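Local coordinates for protein 3-isopropylmalate dehydratase small subunit (Campylobacter jejuni, PDB 3Q3W) that acts as the small subunit of the isomerase that interconverts 2-isopropylmalate and 3-isopropylmalate by way of 2-isopropylmaleate, at residues 15-20 with 63-68; 43-48 with 93-98; 75-80 with 133-138. One frame throughout, in Å; residues are numbered along the deposited sequence. Where two conformers were deposited one is given.

Interaction 1: residues 15-20 with 63-68; sequences CPLEYA and FNLNKK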
loop_
_atom_site.group_PDB
_atom_site.type_symbol
_atom_site.label_atom_id
_atom_site.label_comp_id
_atom_site.label_asym_id
_atom_site.label_seq_id
_atom_site.Cartn_x
_atom_site.Cartn_y
_atom_site.Cartn_z
ATOM N N CYS A 15 -7.379 4.333 -1.297
ATOM C CA CYS A 15 -7.951 4.471 0.038
ATOM C C CYS A 15 -6.987 5.251 0.905
ATOM O O CYS A 15 -5.840 4.832 1.079
ATOM C CB CYS A 15 -8.199 3.114 0.707
ATOM S SG CYS A 15 -8.978 3.306 2.319
ATOM N N PRO A 16 -7.449 6.370 1.471
ATOM C CA PRO A 16 -6.557 7.149 2.298
ATOM C C PRO A 16 -6.542 6.657 3.730
ATOM O O PRO A 16 -7.606 6.385 4.298
ATOM C CB PRO A 16 -7.155 8.553 2.210
ATOM C CG PRO A 16 -8.605 8.325 2.030
ATOM C CD PRO A 16 -8.776 7.003 1.344
ATOM N N LEU A 17 -5.361 6.521 4.296
ATOM C CA LEU A 17 -5.212 6.126 5.698
ATOM C C LEU A 17 -4.374 7.203 6.416
ATOM O O LEU A 17 -3.141 7.193 6.391
ATOM C CB LEU A 17 -4.558 4.741 5.829
ATOM C CG LEU A 17 -5.299 3.596 5.138
ATOM C CD1 LEU A 17 -4.430 2.262 5.205
ATOM C CD2 LEU A 17 -6.633 3.326 5.726
ATOM N N GLU A 18 -5.080 8.101 7.095
ATOM C CA GLU A 18 -4.490 9.318 7.642
ATOM C C GLU A 18 -3.838 9.019 8.983
ATOM O O GLU A 18 -4.254 9.518 10.044
ATOM C CB GLU A 18 -5.577 10.378 7.768
ATOM C CG GLU A 18 -6.108 10.843 6.414
ATOM C CD GLU A 18 -7.152 11.961 6.556
ATOM O OE1 GLU A 18 -6.769 13.135 6.804
ATOM O OE2 GLU A 18 -8.343 11.649 6.434
ATOM N N TYR A 19 -2.810 8.182 8.917
ATOM C CA TYR A 19 -1.976 7.882 10.042
ATOM C C TYR A 19 -0.515 8.016 9.596
ATOM O O TYR A 19 -0.168 7.689 8.447
ATOM C CB TYR A 19 -2.255 6.474 10.545
ATOM C CG TYR A 19 -3.716 6.081 10.659
ATOM C CD1 TYR A 19 -4.426 6.262 11.854
ATOM C CD2 TYR A 19 -4.384 5.470 9.596
ATOM C CE1 TYR A 19 -5.785 5.866 11.979
ATOM C CE2 TYR A 19 -5.737 5.078 9.705
ATOM C CZ TYR A 19 -6.429 5.273 10.902
ATOM O OH TYR A 19 -7.773 4.882 11.011
ATOM N N ALA A 20 0.326 8.522 10.494
ATOM C CA ALA A 20 1.776 8.562 10.277
ATOM C C ALA A 20 2.370 7.371 10.992
ATOM O O ALA A 20 1.746 6.783 11.888
ATOM C CB ALA A 20 2.384 9.858 10.804
ATOM N N PHE A 63 -12.630 2.445 10.053
ATOM C CA PHE A 63 -11.457 2.184 9.249
ATOM C C PHE A 63 -11.851 2.270 7.774
ATOM O O PHE A 63 -12.744 1.553 7.291
ATOM C CB PHE A 63 -10.894 0.794 9.597
ATOM C CG PHE A 63 -9.579 0.519 9.001
ATOM C CD1 PHE A 63 -8.522 1.400 9.175
ATOM C CD2 PHE A 63 -9.367 -0.639 8.250
ATOM C CE1 PHE A 63 -7.301 1.117 8.620
ATOM C CE2 PHE A 63 -8.124 -0.907 7.715
ATOM C CZ PHE A 63 -7.127 -0.030 7.866
ATOM N N ASN A 64 -11.207 3.148 7.052
ATOM C CA ASN A 64 -11.650 3.431 5.688
ATOM C C ASN A 64 -11.725 2.204 4.764
ATOM O O ASN A 64 -12.665 2.097 3.949
ATOM C CB ASN A 64 -10.779 4.526 5.058
ATOM C CG ASN A 64 -11.256 5.944 5.397
ATOM O OD1 ASN A 64 -12.414 6.149 5.736
ATOM N ND2 ASN A 64 -10.347 6.922 5.291
ATOM N N LEU A 65 -10.782 1.269 4.890
ATOM C CA LEU A 65 -10.784 0.084 4.009
ATOM C C LEU A 65 -11.992 -0.776 4.164
ATOM O O LEU A 65 -12.256 -1.584 3.287
ATOM C CB LEU A 65 -9.534 -0.814 4.164
ATOM C CG LEU A 65 -8.252 -0.342 3.513
ATOM C CD1 LEU A 65 -7.008 -1.156 4.020
ATOM C CD2 LEU A 65 -8.322 -0.308 1.982
ATOM N N ASN A 66 -12.745 -0.601 5.248
ATOM C CA ASN A 66 -13.975 -1.338 5.484
ATOM C C ASN A 66 -15.236 -0.738 4.808
ATOM O O ASN A 66 -16.278 -1.410 4.679
ATOM C CB ASN A 66 -14.211 -1.508 7.016
ATOM C CG ASN A 66 -13.253 -2.535 7.660
ATOM O OD1 ASN A 66 -12.730 -3.405 6.982
ATOM N ND2 ASN A 66 -12.967 -2.376 8.943
ATOM N N LYS A 67 -15.157 0.528 4.389
ATOM C CA LYS A 67 -16.310 1.231 3.820
ATOM C C LYS A 67 -16.618 0.840 2.366
ATOM O O LYS A 67 -15.706 0.564 1.537
ATOM C CB LYS A 67 -16.102 2.758 3.972
ATOM C CG LYS A 67 -15.976 3.235 5.398
ATOM C CD LYS A 67 -15.860 4.730 5.498
ATOM C CE LYS A 67 -15.586 5.214 6.940
ATOM N NZ LYS A 67 -16.806 5.242 7.790
ATOM N N LYS A 68 -17.892 0.853 2.002
ATOM C CA LYS A 68 -18.246 0.509 0.627
ATOM C C LYS A 68 -17.501 1.350 -0.383
ATOM O O LYS A 68 -17.121 0.820 -1.428
ATOM C CB LYS A 68 -19.754 0.600 0.356
ATOM C CG LYS A 68 -20.522 -0.583 0.974
ATOM C CD LYS A 68 -21.705 -1.022 0.178
ATOM C CE LYS A 68 -22.721 -1.850 1.032
ATOM N NZ LYS A 68 -22.571 -3.233 0.574
HETATM O O HOH W 1 -9.224 5.181 8.186
#

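Interaction 2: residues 43-48 with 93-98; sequences KHLFHD and WALVDY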
loop_
_atom_site.group_PDB
_atom_site.type_symbol
_atom_site.label_atom_id
_atom_site.label_comp_id
_atom_site.label_asym_id
_atom_site.label_seq_id
_atom_site.Cartn_x
_atom_site.Cartn_y
_atom_site.Cartn_z
ATOM N N LYS A 43 -6.285 -11.412 4.954
ATOM C CA LYS A 43 -7.329 -11.276 5.981
ATOM C C LYS A 43 -6.840 -10.616 7.262
ATOM O O LYS A 43 -7.645 -10.040 8.020
ATOM C CB LYS A 43 -7.965 -12.629 6.271
ATOM C CG LYS A 43 -9.104 -12.621 7.240
ATOM C CD LYS A 43 -9.726 -14.063 7.410
ATOM C CE LYS A 43 -10.989 -13.998 8.315
ATOM N NZ LYS A 43 -11.858 -15.228 8.211
ATOM N N HIS A 44 -5.532 -10.687 7.506
ATOM C CA HIS A 44 -4.939 -10.130 8.712
ATOM C C HIS A 44 -4.406 -8.734 8.523
ATOM O O HIS A 44 -3.938 -8.129 9.443
ATOM C CB HIS A 44 -3.811 -11.040 9.135
ATOM C CG HIS A 44 -4.208 -12.462 9.176
ATOM N ND1 HIS A 44 -5.390 -12.881 9.751
ATOM C CD2 HIS A 44 -3.606 -13.570 8.685
ATOM C CE1 HIS A 44 -5.480 -14.195 9.634
ATOM N NE2 HIS A 44 -4.422 -14.630 8.982
ATOM N N LEU A 45 -4.480 -8.197 7.315
ATOM C CA LEU A 45 -3.955 -6.901 7.104
ATOM C C LEU A 45 -4.704 -5.908 7.968
ATOM O O LEU A 45 -5.929 -5.898 7.980
ATOM C CB LEU A 45 -4.113 -6.519 5.625
ATOM C CG LEU A 45 -3.671 -5.119 5.267
ATOM C CD1 LEU A 45 -2.149 -4.981 5.338
ATOM C CD2 LEU A 45 -4.208 -4.804 3.855
ATOM N N PHE A 46 -3.947 -5.010 8.576
ATOM C CA PHE A 46 -4.467 -3.941 9.419
ATOM C C PHE A 46 -5.389 -4.417 10.536
ATOM O O PHE A 46 -6.268 -3.692 10.999
ATOM C CB PHE A 46 -5.113 -2.825 8.555
ATOM C CG PHE A 46 -4.135 -2.072 7.728
ATOM C CD1 PHE A 46 -3.051 -1.459 8.313
ATOM C CD2 PHE A 46 -4.317 -1.928 6.361
ATOM C CE1 PHE A 46 -2.107 -0.726 7.532
ATOM C CE2 PHE A 46 -3.400 -1.219 5.597
ATOM C CZ PHE A 46 -2.306 -0.592 6.202
ATOM N N HIS A 47 -5.115 -5.609 11.029
ATOM C CA HIS A 47 -5.995 -6.293 11.978
ATOM C C HIS A 47 -6.537 -5.432 13.116
ATOM O O HIS A 47 -7.744 -5.422 13.365
ATOM C CB HIS A 47 -5.229 -7.476 12.570
ATOM C CG HIS A 47 -5.970 -8.215 13.618
ATOM N ND1 HIS A 47 -5.968 -7.837 14.943
ATOM C CD2 HIS A 47 -6.746 -9.320 13.542
ATOM C CE1 HIS A 47 -6.669 -8.709 15.646
ATOM N NE2 HIS A 47 -7.144 -9.621 14.823
ATOM N N ASP A 48 -5.643 -4.727 13.804
ATOM C CA ASP A 48 -5.999 -4.002 15.020
ATOM C C ASP A 48 -6.786 -2.737 14.711
ATOM O O ASP A 48 -7.621 -2.294 15.515
ATOM C CB ASP A 48 -4.752 -3.647 15.806
ATOM C CG ASP A 48 -3.931 -4.882 16.181
ATOM O OD1 ASP A 48 -4.495 -5.999 16.301
ATOM O OD2 ASP A 48 -2.715 -4.721 16.328
ATOM N N TRP A 93 3.770 -8.890 2.283
ATOM C CA TRP A 93 2.887 -9.996 1.917
ATOM C C TRP A 93 1.388 -9.756 2.229
ATOM O O TRP A 93 0.530 -10.060 1.410
ATOM C CB TRP A 93 3.313 -11.240 2.628
ATOM C CG TRP A 93 4.705 -11.717 2.312
ATOM C CD1 TRP A 93 5.582 -11.206 1.389
ATOM C CD2 TRP A 93 5.355 -12.836 2.907
ATOM N NE1 TRP A 93 6.752 -11.963 1.382
ATOM C CE2 TRP A 93 6.624 -12.965 2.297
ATOM C CE3 TRP A 93 4.979 -13.768 3.901
ATOM C CZ2 TRP A 93 7.545 -13.956 2.680
ATOM C CZ3 TRP A 93 5.901 -14.764 4.268
ATOM C CH2 TRP A 93 7.151 -14.849 3.642
ATOM N N ALA A 94 1.090 -9.276 3.429
ATOM C CA ALA A 94 -0.302 -9.033 3.787
ATOM C C ALA A 94 -0.910 -7.969 2.878
ATOM O O ALA A 94 -2.041 -8.077 2.414
ATOM C CB ALA A 94 -0.386 -8.629 5.251
ATOM N N LEU A 95 -0.143 -6.930 2.603
ATOM C CA LEU A 95 -0.606 -5.871 1.706
ATOM C C LEU A 95 -0.876 -6.405 0.305
ATOM O O LEU A 95 -1.960 -6.148 -0.255
ATOM C CB LEU A 95 0.432 -4.709 1.677
ATOM C CG LEU A 95 0.466 -3.862 2.941
ATOM C CD1 LEU A 95 1.835 -3.226 3.248
ATOM C CD2 LEU A 95 -0.656 -2.796 2.889
ATOM N N VAL A 96 0.087 -7.135 -0.293
ATOM C CA VAL A 96 -0.103 -7.689 -1.645
ATOM C C VAL A 96 -1.230 -8.728 -1.708
ATOM O O VAL A 96 -2.038 -8.709 -2.607
ATOM C CB VAL A 96 1.212 -8.275 -2.218
ATOM C CG1 VAL A 96 0.967 -9.071 -3.496
ATOM C CG2 VAL A 96 2.261 -7.112 -2.464
ATOM N N ASP A 97 -1.286 -9.615 -0.719
ATOM C CA ASP A 97 -2.318 -10.640 -0.669
ATOM C C ASP A 97 -3.713 -9.979 -0.547
ATOM O O ASP A 97 -4.701 -10.515 -1.076
ATOM C CB ASP A 97 -2.117 -11.576 0.524
ATOM C CG ASP A 97 -0.869 -12.520 0.368
ATOM O OD1 ASP A 97 -0.219 -12.517 -0.694
ATOM O OD2 ASP A 97 -0.553 -13.288 1.313
ATOM N N TYR A 98 -3.806 -8.836 0.131
ATOM C CA TYR A 98 -5.104 -8.137 0.238
ATOM C C TYR A 98 -5.506 -7.600 -1.105
ATOM O O TYR A 98 -6.670 -7.401 -1.421
ATOM C CB TYR A 98 -4.997 -6.968 1.218
ATOM C CG TYR A 98 -6.281 -6.234 1.435
ATOM C CD1 TYR A 98 -7.271 -6.750 2.274
ATOM C CD2 TYR A 98 -6.513 -5.010 0.807
ATOM C CE1 TYR A 98 -8.456 -6.048 2.496
ATOM C CE2 TYR A 98 -7.663 -4.310 1.040
ATOM C CZ TYR A 98 -8.646 -4.811 1.858
ATOM O OH TYR A 98 -9.836 -4.085 2.079
#

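Interaction 3: residues 75-80 with 133-138; sequences ILVSFE and EIVDEL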
loop_
_atom_site.group_PDB
_atom_site.type_symbol
_atom_site.label_atom_id
_atom_site.label_comp_id
_atom_site.label_asym_id
_atom_site.label_seq_id
_atom_site.Cartn_x
_atom_site.Cartn_y
_atom_site.Cartn_z
ATOM N N ILE A 75 -4.779 0.628 -4.108
ATOM C CA ILE A 75 -3.820 1.692 -3.776
ATOM C C ILE A 75 -4.115 2.318 -2.419
ATOM O O ILE A 75 -5.295 2.579 -2.090
ATOM C CB ILE A 75 -3.904 2.830 -4.836
ATOM C CG1 ILE A 75 -3.500 2.294 -6.189
ATOM C CG2 ILE A 75 -3.004 3.987 -4.470
ATOM C CD1 ILE A 75 -3.922 3.178 -7.400
ATOM N N LEU A 76 -3.065 2.585 -1.645
ATOM C CA LEU A 76 -3.189 3.238 -0.342
ATOM C C LEU A 76 -2.499 4.574 -0.390
ATOM O O LEU A 76 -1.485 4.720 -1.073
ATOM C CB LEU A 76 -2.599 2.391 0.783
ATOM C CG LEU A 76 -3.217 1.005 1.065
ATOM C CD1 LEU A 76 -2.491 0.321 2.250
ATOM C CD2 LEU A 76 -4.715 1.056 1.305
ATOM N N VAL A 77 -3.064 5.560 0.302
ATOM C CA VAL A 77 -2.422 6.837 0.466
ATOM C C VAL A 77 -2.305 7.084 1.960
ATOM O O VAL A 77 -3.321 7.183 2.670
ATOM C CB VAL A 77 -3.240 7.930 -0.199
ATOM C CG1 VAL A 77 -2.448 9.266 -0.180
ATOM C CG2 VAL A 77 -3.552 7.525 -1.591
ATOM N N SER A 78 -1.077 7.159 2.451
ATOM C CA SER A 78 -0.808 7.343 3.874
ATOM C C SER A 78 0.177 8.469 4.155
ATOM O O SER A 78 0.608 9.177 3.263
ATOM C CB SER A 78 -0.273 6.058 4.463
ATOM O OG SER A 78 -0.556 5.980 5.850
ATOM N N PHE A 79 0.504 8.650 5.423
ATOM C CA PHE A 79 1.370 9.727 5.803
ATOM C C PHE A 79 2.753 9.142 6.017
ATOM O O PHE A 79 3.034 8.024 5.556
ATOM C CB PHE A 79 0.829 10.431 7.041
ATOM C CG PHE A 79 -0.492 11.161 6.834
ATOM C CD1 PHE A 79 -0.880 11.630 5.593
ATOM C CD2 PHE A 79 -1.297 11.447 7.941
ATOM C CE1 PHE A 79 -2.051 12.330 5.460
ATOM C CE2 PHE A 79 -2.466 12.159 7.817
ATOM C CZ PHE A 79 -2.845 12.596 6.576
ATOM N N GLU A 80 3.631 9.903 6.671
ATOM C CA GLU A 80 5.056 9.609 6.663
ATOM C C GLU A 80 5.442 8.376 7.432
ATOM O O GLU A 80 4.741 7.947 8.332
ATOM C CB GLU A 80 5.886 10.794 7.189
ATOM C CG GLU A 80 5.411 11.425 8.524
ATOM C CD GLU A 80 4.529 12.677 8.318
ATOM O OE1 GLU A 80 3.497 12.587 7.605
ATOM O OE2 GLU A 80 4.876 13.742 8.867
ATOM N N GLU A 133 -2.908 16.899 -0.436
ATOM C CA GLU A 133 -3.816 17.243 -1.516
ATOM C C GLU A 133 -4.557 16.025 -2.037
ATOM O O GLU A 133 -5.748 16.092 -2.258
ATOM C CB GLU A 133 -3.004 17.907 -2.634
ATOM C CG GLU A 133 -3.679 18.135 -3.972
ATOM C CD GLU A 133 -2.823 18.998 -4.919
ATOM O OE1 GLU A 133 -1.605 19.104 -4.715
ATOM O OE2 GLU A 133 -3.360 19.580 -5.879
ATOM N N ILE A 134 -3.830 14.951 -2.313
ATOM C CA ILE A 134 -4.446 13.653 -2.741
ATOM C C ILE A 134 -5.531 13.168 -1.795
ATOM O O ILE A 134 -6.621 12.924 -2.230
ATOM C CB ILE A 134 -3.376 12.566 -2.929
ATOM C CG1 ILE A 134 -2.657 12.806 -4.252
ATOM C CG2 ILE A 134 -3.960 11.192 -2.951
ATOM C CD1 ILE A 134 -1.324 12.155 -4.315
ATOM N N VAL A 135 -5.201 13.072 -0.513
ATOM C CA VAL A 135 -6.078 12.620 0.511
ATOM C C VAL A 135 -7.333 13.455 0.535
ATOM O O VAL A 135 -8.431 12.888 0.465
ATOM C CB VAL A 135 -5.424 12.674 1.878
ATOM C CG1 VAL A 135 -6.517 12.477 2.989
ATOM C CG2 VAL A 135 -4.330 11.604 1.979
ATOM N N ASP A 136 -7.184 14.794 0.525
ATOM C CA ASP A 136 -8.340 15.670 0.616
ATOM C C ASP A 136 -9.291 15.411 -0.535
ATOM O O ASP A 136 -10.492 15.234 -0.362
ATOM C CB ASP A 136 -7.967 17.138 0.580
ATOM C CG ASP A 136 -9.189 18.014 0.647
ATOM O OD1 ASP A 136 -9.552 18.637 -0.372
ATOM O OD2 ASP A 136 -9.816 17.999 1.708
ATOM N N GLU A 137 -8.753 15.367 -1.730
ATOM C CA GLU A 137 -9.596 15.158 -2.881
ATOM C C GLU A 137 -10.216 13.738 -2.881
ATOM O O GLU A 137 -11.363 13.564 -3.272
ATOM C CB GLU A 137 -8.744 15.382 -4.120
ATOM C CG GLU A 137 -9.376 15.018 -5.446
ATOM C CD GLU A 137 -10.443 15.959 -5.883
ATOM O OE1 GLU A 137 -10.360 17.158 -5.526
ATOM O OE2 GLU A 137 -11.361 15.499 -6.606
ATOM N N LEU A 138 -9.430 12.737 -2.479
ATOM C CA LEU A 138 -9.871 11.342 -2.550
ATOM C C LEU A 138 -11.068 11.107 -1.644
ATOM O O LEU A 138 -12.025 10.391 -1.983
ATOM C CB LEU A 138 -8.709 10.413 -2.162
ATOM C CG LEU A 138 -8.858 8.908 -2.418
ATOM C CD1 LEU A 138 -9.331 8.575 -3.836
ATOM C CD2 LEU A 138 -7.494 8.305 -2.126
#

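Interaction 1: residues 15-20 with 63-68
Pro16 offers its backbone carbonyl, on strand 9-17, to a side-chain amide: Asn64 ND2 lies 3.0 Å from Pro16 O. The N-H...O angle of 174° makes the bond almost straight. The acceptor lies close to the amide plane of Asn64, whereas the donor is tilted 20° from the carbonyl plane. The bond joins an inner strand of the aconitase C-terminal domain to the short 3-10 turn 64-66, whose form is supported by the backbone bond from Asn66 N to Phe63 O. Asn66 ND2 ties the turn further to the chain, at the carbonyls of Arg50 and Asn60.

Apolar packing flanks the amide bond. With SG of Cys15 anti to the backbone N (chi1 -177°), the sulfur extends to Asn64 CB at 3.5 Å and also touches Leu65 CD2. Leu65 CD2 lies 3.7 Å from Cys15 CB as well and so touches both side-chain atoms. Further along the chain, Leu17 CD2 approaches the Phe63 ring, 3.7 Å from CE1.

Beyond the strand, a water bridges the two segments, accepting a hydrogen bond from Asn64 N at 3.1 Å and lying 3.2 Å from Tyr19 OH. Tyr19 OH also sits at the edge of the Phe63 ring, near its plane and 4.0 Å from Phe63 CD1.

Interaction 2: residues 43-48 with 93-98
A type II beta turn from His44 to His47 carries Leu45 against helix 90-98, where it meets Ala94, Leu95 and Tyr98, positions i, i+1 and i+4 on one side of the helix. The backbones come closest at Leu45 and Ala94, their CA atoms 5.4 Å apart.

The two methyl branches of Leu45 divide the helix between them. Leu45 CD1 lies 3.6 Å from Leu95 CD2 and 4.1 Å from Ala94 CB. Leu45 CD2 goes to Tyr98, 3.5 Å from both CG and CB, at the root of the ring. With chi1 at 176°, CG is anti to the backbone N, setting CD1 against Leu95 and CD2 on Tyr98, both crossed at about a right angle.

Phe46, the N-cap residue of helix 47-50, closes the packing. Leu45 CD1 stands 3.8 Å above one face of the Phe46 ring, offset toward the rim, and Leu95 CD2 reaches Phe46 CE2 at 4.2 Å. Ile27 of helix 24-27 touches Leu45, Phe46 and Leu95.

The side chains meet carbon to carbon, with backbone Ala94 O 4.1 Å from Leu45 CB. The attachment therefore rests on van der Waals contact and burial of apolar surface, while directional bonds lie outside it, as from Arg50 NH1 to Leu45 O.

Interaction 3: residues 75-80 with 133-138
Val77 points from strand 73-78 toward helix 128-140, and all three of its side-chain carbons lie near that helix. Val77 CB comes within 4.3 Å of Ile134 CG2, and the two methyls then spread over three helical residues. Val77 CG1, anti to the backbone N at chi1 -173°, rests between Ile134 CG2 and Val135 CG2, 3.7 Å from each. Val77 CG2 meets the same Ile134 methyl, CG2, at 3.9 Å and also lies 4.1 Å from Leu138 CD2. Ile134 CG2 is thus shared by both branches of the valine, and Ile134 and Leu138 stand one helical turn apart.

Phe79, two residues on from Val77, adds a looser contact: its CE1 is 4.2 Å from Val135 CG2, with the methyl approaching the ring obliquely. The ring also meets Lys128 in a cation-pi interaction near the start of the same helix.

The axes of strand segment 75-78 and helix segment 133-138 approach to 9.0 Å with 118° between their N-to-C directions, so the helix runs across the strand rather than along it. Strand 73-78 is interior, between strands 9-17 and 102-105. The helix spans beyond it, for Leu138 also touches Ala14 and Pro16 of strand 9-17 and Phe157 of strand 154-157.

Interactions 1 and 3, with centres about 9 Å apart, are joined through the sheet: Leu17 N lies 2.7 Å from Val77 O and Cys15 N 2.8 Å from Ile75 O, both probable hydrogen bonds between the parallel neighbours 9-17 and 73-78. Interaction 2, centred about 13 Å from interaction 1, meets it through Phe46, whose CB is 3.5 Å from Phe63 CZ. Interactions 2 and 3 lie on opposite sides of the chain's centre, about 19 Å between centres. Leu76 links them: its CD1 is 3.7 Å from Leu95 CD2, while the next residue, Val77, faces helix 128-140. The three contacts thus pack on the two faces of the sheet around strand 73-78.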